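Local coordinates for protein geranyltranstransferase (Agrobacterium tumefaciens, PDB 2H8O) that probably catalyses the condensation of geranyl diphosphate with isopentenyl diphosphate to give farnesyl diphosphate, at residues L88-G102 against L225-S239. Numbering follows the deposited sequence.
Sequences LRPFLVIESVALLGG and LLRFACEAGAIIAGS
Two helices of the all-helical isoprenoid synthase fold, 88-99 and the last half of 211-237, run in the same general direction and meet closely where Ser96 slots over Gly233; their segment axes approach to 7.3 Å and cross at -32°. The side chain of Ser96 is a knob in a hole formed by Ala229, Cys230, Gly233 and Ala234. In one of its two modelled conformers, Ser96 has OG anti to the backbone N (chi1 -180°) and donates to Cys230 O at 2.7 Å. It arrives in the carbonyl plane, on a lone pair; the same oxygen also accepts from the backbone N of Gly233. Gly233 has no side chain, and in this conformer Ser96 OG comes to 3.2 Å from its CA.

Small residues of 225-237, Ala229, Gly233, Ala234 and Ala237, face the larger side chains of 88-100 in the buried interior of the polyprenyl synthetase family's helical bundle. Ala229 CB meets Leu92 CB at 3.7 Å, and Val93 CA gives a CA-H...O contact to Ala229 O, a buried carbonyl with no conventional partner. Val97 crosses Ile236 at about a right angle, its CG2 against the CD1 tip at 3.6 Å. Near the start of helix 88-99, Leu226 CD2 touches Leu92 CD1 and lies over one face of the Arg89 guanidinium, offset toward its rim, while Leu225 CB sits at the edge. Toward the C-terminal ends, Leu100 CD1 presses on Ala234 CA at a tight 3.4 Å, and its CB rests on Ala237 CB. Both helices end in Schellman motifs, at Gly101 and Gly238; just beyond the second, Ser239 OG hydrogen-bonds Glu243 of helix 241-267.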
ATOM      1  N   LEU A  88      17.072   9.721   6.435  1.00 15.55           N
ATOM      2  CA  LEU A  88      17.110  10.907   5.575  1.00 16.05           C
ATOM      3  C   LEU A  88      15.729  11.309   5.073  1.00 15.30           C
ATOM      4  O   LEU A  88      15.421  12.500   4.957  1.00 15.30           O
ATOM      5  CB  LEU A  88      18.039  10.667   4.384  1.00 16.59           C
ATOM      6  CG  LEU A  88      18.122  11.814   3.393  1.00 17.60           C
ATOM      7  CD1 LEU A  88      18.704  13.053   4.055  1.00 18.91           C
ATOM      8  CD2 LEU A  88      18.925  11.412   2.158  1.00 18.33           C
ATOM      9  N   ARG A  89      14.897  10.334   4.707  1.00 15.64           N
ATOM     10  CA  ARG A  89      13.596  10.685   4.127  1.00 15.84           C
ATOM     11  C   ARG A  89      12.679  11.428   5.144  1.00 16.28           C
ATOM     12  O   ARG A  89      12.172  12.513   4.837  1.00 16.61           O
ATOM     13  CB  ARG A  89      12.945   9.464   3.473  1.00 16.43           C
ATOM     14  CG  ARG A  89      13.745   9.064   2.236  1.00 16.64           C
ATOM     15  CD  ARG A  89      13.440   7.673   1.728  1.00 15.61           C
ATOM     16  NE  ARG A  89      14.402   7.253   0.703  1.00 16.96           N
ATOM     17  CZ  ARG A  89      15.639   6.844   0.959  1.00 16.75           C
ATOM     18  NH1 ARG A  89      16.104   6.777   2.214  1.00 18.81           N
ATOM     19  NH2 ARG A  89      16.430   6.487  -0.038  1.00 18.77           N
ATOM     20  N   PRO A  90      12.492  10.871   6.359  1.00 16.38           N
ATOM     21  CA  PRO A  90      11.805  11.657   7.381  1.00 16.35           C
ATOM     22  C   PRO A  90      12.451  13.013   7.686  1.00 15.88           C
ATOM     23  O   PRO A  90      11.744  13.983   7.927  1.00 16.03           O
ATOM     24  CB  PRO A  90      11.846  10.766   8.625  1.00 17.35           C
ATOM     25  CG  PRO A  90      12.375   9.505   8.233  1.00 17.80           C
ATOM     26  CD  PRO A  90      12.768   9.493   6.806  1.00 16.57           C
ATOM     27  N   PHE A  91      13.781  13.070   7.680  1.00 15.96           N
ATOM     28  CA  PHE A  91      14.484  14.319   7.900  1.00 15.80           C
ATOM     29  C   PHE A  91      13.992  15.369   6.909  1.00 15.54           C
ATOM     30  O   PHE A  91      13.687  16.520   7.275  1.00 15.89           O
ATOM     31  CB  PHE A  91      15.994  14.126   7.758  1.00 17.12           C
ATOM     32  CG  PHE A  91      16.753  15.400   7.672  1.00 17.03           C
ATOM     33  CD1 PHE A  91      17.302  15.987   8.800  1.00 18.51           C
ATOM     34  CD2 PHE A  91      16.914  16.040   6.450  1.00 18.98           C
ATOM     35  CE1 PHE A  91      18.007  17.188   8.686  1.00 20.42           C
ATOM     36  CE2 PHE A  91      17.611  17.234   6.360  1.00 20.58           C
ATOM     37  CZ  PHE A  91      18.150  17.789   7.461  1.00 21.39           C
ATOM     38  N   LEU A  92      13.913  14.969   5.637  1.00 15.34           N
ATOM     39  CA  LEU A  92      13.538  15.900   4.580  1.00 15.50           C
ATOM     40  C   LEU A  92      12.085  16.369   4.730  1.00 15.02           C
ATOM     41  O   LEU A  92      11.774  17.558   4.526  1.00 16.24           O
ATOM     42  CB  LEU A  92      13.788  15.285   3.195  1.00 14.98           C
ATOM     43  CG  LEU A  92      15.271  15.082   2.831  1.00 15.45           C
ATOM     44  CD1 LEU A  92      15.405  14.153   1.618  1.00 16.17           C
ATOM     45  CD2 LEU A  92      15.967  16.416   2.579  1.00 17.83           C
ATOM     46  N   VAL A  93      11.190  15.462   5.109  1.00 14.99           N
ATOM     47  CA  VAL A  93       9.799  15.840   5.378  1.00 15.23           C
ATOM     48  C   VAL A  93       9.714  16.869   6.528  1.00 15.33           C
ATOM     49  O   VAL A  93       9.129  17.972   6.395  1.00 16.06           O
ATOM     50  CB  VAL A  93       8.924  14.629   5.690  1.00 15.30           C
ATOM     51  CG1 VAL A  93       7.504  15.099   6.034  1.00 15.39           C
ATOM     52  CG2 VAL A  93       8.910  13.640   4.505  1.00 14.95           C
ATOM     53  N   ILE A  94      10.319  16.511   7.649  1.00 15.87           N
ATOM     54  CA  ILE A  94      10.319  17.358   8.839  1.00 15.25           C
ATOM     55  C   ILE A  94      10.880  18.742   8.511  1.00 15.00           C
ATOM     56  O   ILE A  94      10.326  19.770   8.916  1.00 15.98           O
ATOM     57  CB  ILE A  94      11.143  16.682   9.964  1.00 15.56           C
ATOM     58  CG1 ILE A  94      10.400  15.434  10.490  1.00 15.96           C
ATOM     59  CG2 ILE A  94      11.420  17.675  11.112  1.00 15.92           C
ATOM     60  CD1 ILE A  94      11.258  14.484  11.276  1.00 16.25           C
ATOM     61  N   GLU A  95      12.002  18.774   7.799  1.00 15.67           N
ATOM     62  CA  GLU A  95      12.679  20.056   7.545  1.00 15.94           C
ATOM     63  C   GLU A  95      12.006  20.887   6.439  1.00 16.47           C
ATOM     64  O   GLU A  95      12.036  22.109   6.477  1.00 16.12           O
ATOM     65  CB  GLU A  95      14.177  19.849   7.322  1.00 16.16           C
ATOM     66  CG  GLU A  95      14.894  19.307   8.592  1.00 15.90           C
ATOM     67  CD  GLU A  95      14.738  20.235   9.829  1.00 16.87           C
ATOM     68  OE1 GLU A  95      14.661  21.479   9.661  1.00 16.34           O
ATOM     69  OE2 GLU A  95      14.730  19.737  10.992  1.00 18.62           O
ATOM     70  N   SER A  96      11.373  20.221   5.478  1.00 16.20           N
ATOM     71  CA  SER A  96      10.559  20.923   4.480  0.50 16.19           C
ATOM     72  C   SER A  96       9.362  21.571   5.171  1.00 16.65           C
ATOM     73  O   SER A  96       9.046  22.748   4.937  1.00 17.24           O
ATOM     74  CB  SER A  96      10.079  19.973   3.382  0.50 16.53           C
ATOM     75  OG  SER A  96       9.298  20.672   2.425  0.50 15.34           O
ATOM     76  N   VAL A  97       8.721  20.812   6.055  1.00 16.36           N
ATOM     77  CA  VAL A  97       7.613  21.345   6.827  1.00 16.80           C
ATOM     78  C   VAL A  97       8.076  22.559   7.659  1.00 16.45           C
ATOM     79  O   VAL A  97       7.397  23.594   7.671  1.00 17.34           O
ATOM     80  CB  VAL A  97       6.970  20.274   7.731  1.00 16.58           C
ATOM     81  CG1 VAL A  97       5.930  20.905   8.647  1.00 17.49           C
ATOM     82  CG2 VAL A  97       6.311  19.155   6.878  1.00 16.25           C
ATOM     83  N   ALA A  98       9.225  22.457   8.335  1.00 16.25           N
ATOM     84  CA  ALA A  98       9.739  23.556   9.163  1.00 17.08           C
ATOM     85  C   ALA A  98      10.059  24.793   8.324  1.00 17.64           C
ATOM     86  O   ALA A  98       9.740  25.927   8.730  1.00 18.22           O
ATOM     87  CB  ALA A  98      10.971  23.124   9.918  1.00 17.39           C
ATOM     88  N   LEU A  99      10.692  24.573   7.170  1.00 17.93           N
ATOM     89  CA  LEU A  99      11.031  25.662   6.260  1.00 18.28           C
ATOM     90  C   LEU A  99       9.822  26.506   5.912  1.00 19.10           C
ATOM     91  O   LEU A  99       9.926  27.750   5.844  1.00 18.91           O
ATOM     92  CB  LEU A  99      11.655  25.133   4.968  1.00 18.18           C
ATOM     93  CG  LEU A  99      12.038  26.177   3.921  1.00 18.04           C
ATOM     94  CD1 LEU A  99      13.254  26.981   4.368  1.00 20.65           C
ATOM     95  CD2 LEU A  99      12.258  25.488   2.575  1.00 18.22           C
ATOM     96  N   LEU A 100       8.695  25.833   5.684  1.00 19.36           N
ATOM     97  CA  LEU A 100       7.458  26.448   5.180  1.00 20.48           C
ATOM     98  C   LEU A 100       6.441  26.752   6.292  1.00 21.16           C
ATOM     99  O   LEU A 100       5.310  27.147   6.005  1.00 23.79           O
ATOM    100  CB  LEU A 100       6.835  25.537   4.114  1.00 20.81           C
ATOM    101  CG  LEU A 100       7.742  25.242   2.912  1.00 20.76           C
ATOM    102  CD1 LEU A 100       7.140  24.266   1.881  1.00 21.92           C
ATOM    103  CD2 LEU A 100       8.106  26.561   2.240  1.00 20.11           C
ATOM    104  N   GLY A 101       6.844  26.551   7.539  1.00 21.40           N
ATOM    105  CA  GLY A 101       6.032  26.895   8.699  1.00 21.21           C
ATOM    106  C   GLY A 101       4.821  26.025   8.982  1.00 21.59           C
ATOM    107  O   GLY A 101       3.899  26.462   9.696  1.00 22.62           O
ATOM    108  N   GLY A 102       4.837  24.792   8.477  1.00 20.57           N
ATOM    109  CA  GLY A 102       3.747  23.840   8.715  1.00 20.04           C
ATOM    110  C   GLY A 102       3.809  23.223  10.093  1.00 19.15           C
ATOM    111  O   GLY A 102       4.716  23.517  10.873  1.00 19.59           O
ATOM    112  N   LEU A 225      11.006   8.966  -4.059  1.00 16.36           N
ATOM    113  CA  LEU A 225      10.727   9.099  -2.617  1.00 16.31           C
ATOM    114  C   LEU A 225      11.374  10.353  -2.032  1.00 16.33           C
ATOM    115  O   LEU A 225      10.831  10.944  -1.113  1.00 16.82           O
ATOM    116  CB  LEU A 225      11.185   7.887  -1.790  1.00 16.31           C
ATOM    117  CG  LEU A 225      10.410   6.599  -2.013  1.00 17.19           C
ATOM    118  CD1 LEU A 225      10.617   5.683  -0.819  1.00 18.62           C
ATOM    119  CD2 LEU A 225       8.915   6.838  -2.219  1.00 16.78           C
ATOM    120  N   LEU A 226      12.537  10.731  -2.564  1.00 16.52           N
ATOM    121  CA  LEU A 226      13.246  11.951  -2.095  1.00 16.74           C
ATOM    122  C   LEU A 226      12.537  13.224  -2.587  1.00 17.06           C
ATOM    123  O   LEU A 226      12.391  14.193  -1.844  1.00 18.20           O
ATOM    124  CB  LEU A 226      14.732  11.892  -2.464  1.00 16.22           C
ATOM    125  CG  LEU A 226      15.519  10.770  -1.767  1.00 16.75           C
ATOM    126  CD1 LEU A 226      16.847  10.507  -2.506  1.00 18.02           C
ATOM    127  CD2 LEU A 226      15.739  11.081  -0.269  1.00 18.84           C
ATOM    128  N   ARG A 227      12.066  13.202  -3.828  1.00 16.98           N
ATOM    129  CA  ARG A 227      11.185  14.229  -4.368  1.00 16.81           C
ATOM    130  C   ARG A 227       9.934  14.401  -3.498  1.00 16.54           C
ATOM    131  O   ARG A 227       9.597  15.507  -3.063  1.00 16.66           O
ATOM    132  CB  ARG A 227      10.814  13.860  -5.820  1.00 16.50           C
ATOM    133  CG  ARG A 227       9.852  14.814  -6.494  1.00 17.45           C
ATOM    134  CD  ARG A 227       9.285  14.187  -7.780  1.00 19.37           C
ATOM    135  NE  ARG A 227       8.243  13.203  -7.474  1.00 19.36           N
ATOM    136  CZ  ARG A 227       7.959  12.115  -8.185  1.00 22.22           C
ATOM    137  NH1 ARG A 227       8.679  11.780  -9.250  1.00 22.72           N
ATOM    138  NH2 ARG A 227       6.969  11.325  -7.786  1.00 21.65           N
ATOM    139  N   PHE A 228       9.258  13.286  -3.243  1.00 16.39           N
ATOM    140  CA  PHE A 228       8.076  13.283  -2.413  1.00 15.77           C
ATOM    141  C   PHE A 228       8.396  13.869  -1.022  1.00 15.58           C
ATOM    142  O   PHE A 228       7.611  14.651  -0.484  1.00 15.37           O
ATOM    143  CB  PHE A 228       7.507  11.869  -2.256  1.00 16.59           C
ATOM    144  CG  PHE A 228       6.462  11.780  -1.180  1.00 15.20           C
ATOM    145  CD1 PHE A 228       5.131  12.073  -1.445  1.00 16.19           C
ATOM    146  CD2 PHE A 228       6.820  11.460   0.115  1.00 14.31           C
ATOM    147  CE1 PHE A 228       4.187  12.045  -0.432  1.00 16.14           C
ATOM    148  CE2 PHE A 228       5.878  11.434   1.141  1.00 14.82           C
ATOM    149  CZ  PHE A 228       4.566  11.724   0.873  1.00 15.55           C
ATOM    150  N   ALA A 229       9.516  13.474  -0.422  1.00 14.90           N
ATOM    151  CA  ALA A 229       9.827  13.920   0.945  1.00 15.41           C
ATOM    152  C   ALA A 229       9.825  15.440   1.058  1.00 15.77           C
ATOM    153  O   ALA A 229       9.330  16.013   2.012  1.00 16.18           O
ATOM    154  CB  ALA A 229      11.176  13.379   1.377  1.00 15.36           C
ATOM    155  N   CYS A 230      10.388  16.084   0.054  1.00 15.75           N
ATOM    156  CA  CYS A 230      10.504  17.541   0.034  1.00 15.88           C
ATOM    157  C   CYS A 230       9.206  18.205  -0.364  1.00 15.81           C
ATOM    158  O   CYS A 230       8.788  19.169   0.248  1.00 15.86           O
ATOM    159  CB  CYS A 230      11.606  17.941  -0.915  1.00 18.37           C
ATOM    160  SG  CYS A 230      13.248  17.409  -0.318  1.00 15.98           S
ATOM    161  N   GLU A 231       8.568  17.677  -1.402  1.00 15.66           N
ATOM    162  CA  GLU A 231       7.285  18.217  -1.850  1.00 15.54           C
ATOM    163  C   GLU A 231       6.211  18.103  -0.769  1.00 16.12           C
ATOM    164  O   GLU A 231       5.349  18.972  -0.639  1.00 15.72           O
ATOM    165  CB  GLU A 231       6.840  17.566  -3.176  1.00 15.88           C
ATOM    166  CG  GLU A 231       5.590  18.210  -3.799  1.00 16.67           C
ATOM    167  CD  GLU A 231       5.165  17.585  -5.104  1.00 17.08           C
ATOM    168  OE1 GLU A 231       5.837  16.652  -5.565  1.00 18.76           O
ATOM    169  OE2 GLU A 231       4.166  18.060  -5.690  1.00 19.22           O
ATOM    170  N   ALA A 232       6.280  17.026   0.019  1.00 14.81           N
ATOM    171  CA  ALA A 232       5.330  16.804   1.108  1.00 15.78           C
ATOM    172  C   ALA A 232       5.263  17.960   2.095  1.00 15.36           C
ATOM    173  O   ALA A 232       4.198  18.242   2.645  1.00 16.54           O
ATOM    174  CB  ALA A 232       5.662  15.513   1.847  1.00 13.89           C
ATOM    175  N   GLY A 233       6.394  18.611   2.349  1.00 16.24           N
ATOM    176  CA  GLY A 233       6.401  19.734   3.274  1.00 17.07           C
ATOM    177  C   GLY A 233       5.491  20.857   2.809  1.00 16.91           C
ATOM    178  O   GLY A 233       4.749  21.453   3.607  1.00 18.54           O
ATOM    179  N   ALA A 234       5.552  21.153   1.509  1.00 18.38           N
ATOM    180  CA  ALA A 234       4.678  22.142   0.885  1.00 17.80           C
ATOM    181  C   ALA A 234       3.209  21.716   0.942  1.00 18.23           C
ATOM    182  O   ALA A 234       2.335  22.530   1.244  1.00 18.98           O
ATOM    183  CB  ALA A 234       5.106  22.397  -0.554  1.00 18.08           C
ATOM    184  N   ILE A 235       2.926  20.440   0.685  1.00 17.64           N
ATOM    185  CA  ILE A 235       1.548  19.953   0.781  1.00 17.35           C
ATOM    186  C   ILE A 235       1.015  20.084   2.222  1.00 17.62           C
ATOM    187  O   ILE A 235      -0.099  20.571   2.465  1.00 18.59           O
ATOM    188  CB  ILE A 235       1.436  18.489   0.310  1.00 17.11           C
ATOM    189  CG1 ILE A 235       1.796  18.399  -1.166  1.00 16.78           C
ATOM    190  CG2 ILE A 235       0.028  17.967   0.556  1.00 17.40           C
ATOM    191  CD1 ILE A 235       1.822  16.985  -1.662  1.00 15.89           C
ATOM    192  N   ILE A 236       1.827  19.671   3.182  1.00 17.55           N
ATOM    193  CA  ILE A 236       1.468  19.736   4.597  1.00 17.07           C
ATOM    194  C   ILE A 236       1.276  21.199   5.042  1.00 17.54           C
ATOM    195  O   ILE A 236       0.384  21.495   5.815  1.00 17.52           O
ATOM    196  CB  ILE A 236       2.565  19.074   5.442  1.00 17.07           C
ATOM    197  CG1 ILE A 236       2.568  17.543   5.216  1.00 16.62           C
ATOM    198  CG2 ILE A 236       2.403  19.437   6.937  1.00 15.96           C
ATOM    199  CD1 ILE A 236       3.857  16.831   5.695  1.00 17.11           C
ATOM    200  N   ALA A 237       2.139  22.086   4.565  1.00 17.79           N
ATOM    201  CA  ALA A 237       2.108  23.502   4.980  1.00 19.45           C
ATOM    202  C   ALA A 237       0.971  24.271   4.304  1.00 20.41           C
ATOM    203  O   ALA A 237       0.670  25.411   4.700  1.00 21.91           O
ATOM    204  CB  ALA A 237       3.438  24.166   4.698  1.00 19.37           C
ATOM    205  N   GLY A 238       0.342  23.675   3.297  1.00 21.50           N
ATOM    206  CA  GLY A 238      -0.725  24.329   2.539  1.00 21.90           C
ATOM    207  C   GLY A 238      -0.185  25.423   1.633  1.00 22.50           C
ATOM    208  O   GLY A 238      -0.831  26.457   1.435  1.00 23.39           O
ATOM    209  N   SER A 239       1.000  25.187   1.079  1.00 23.16           N
ATOM    210  CA  SER A 239       1.700  26.147   0.219  1.00 23.36           C
ATOM    211  C   SER A 239       0.984  26.358  -1.100  1.00 23.46           C
ATOM    212  O   SER A 239       0.265  25.472  -1.575  1.00 22.13           O
ATOM    213  CB  SER A 239       3.099  25.619  -0.111  1.00 23.87           C
ATOM    214  OG  SER A 239       3.873  25.475   1.064  1.00 25.47           O
TER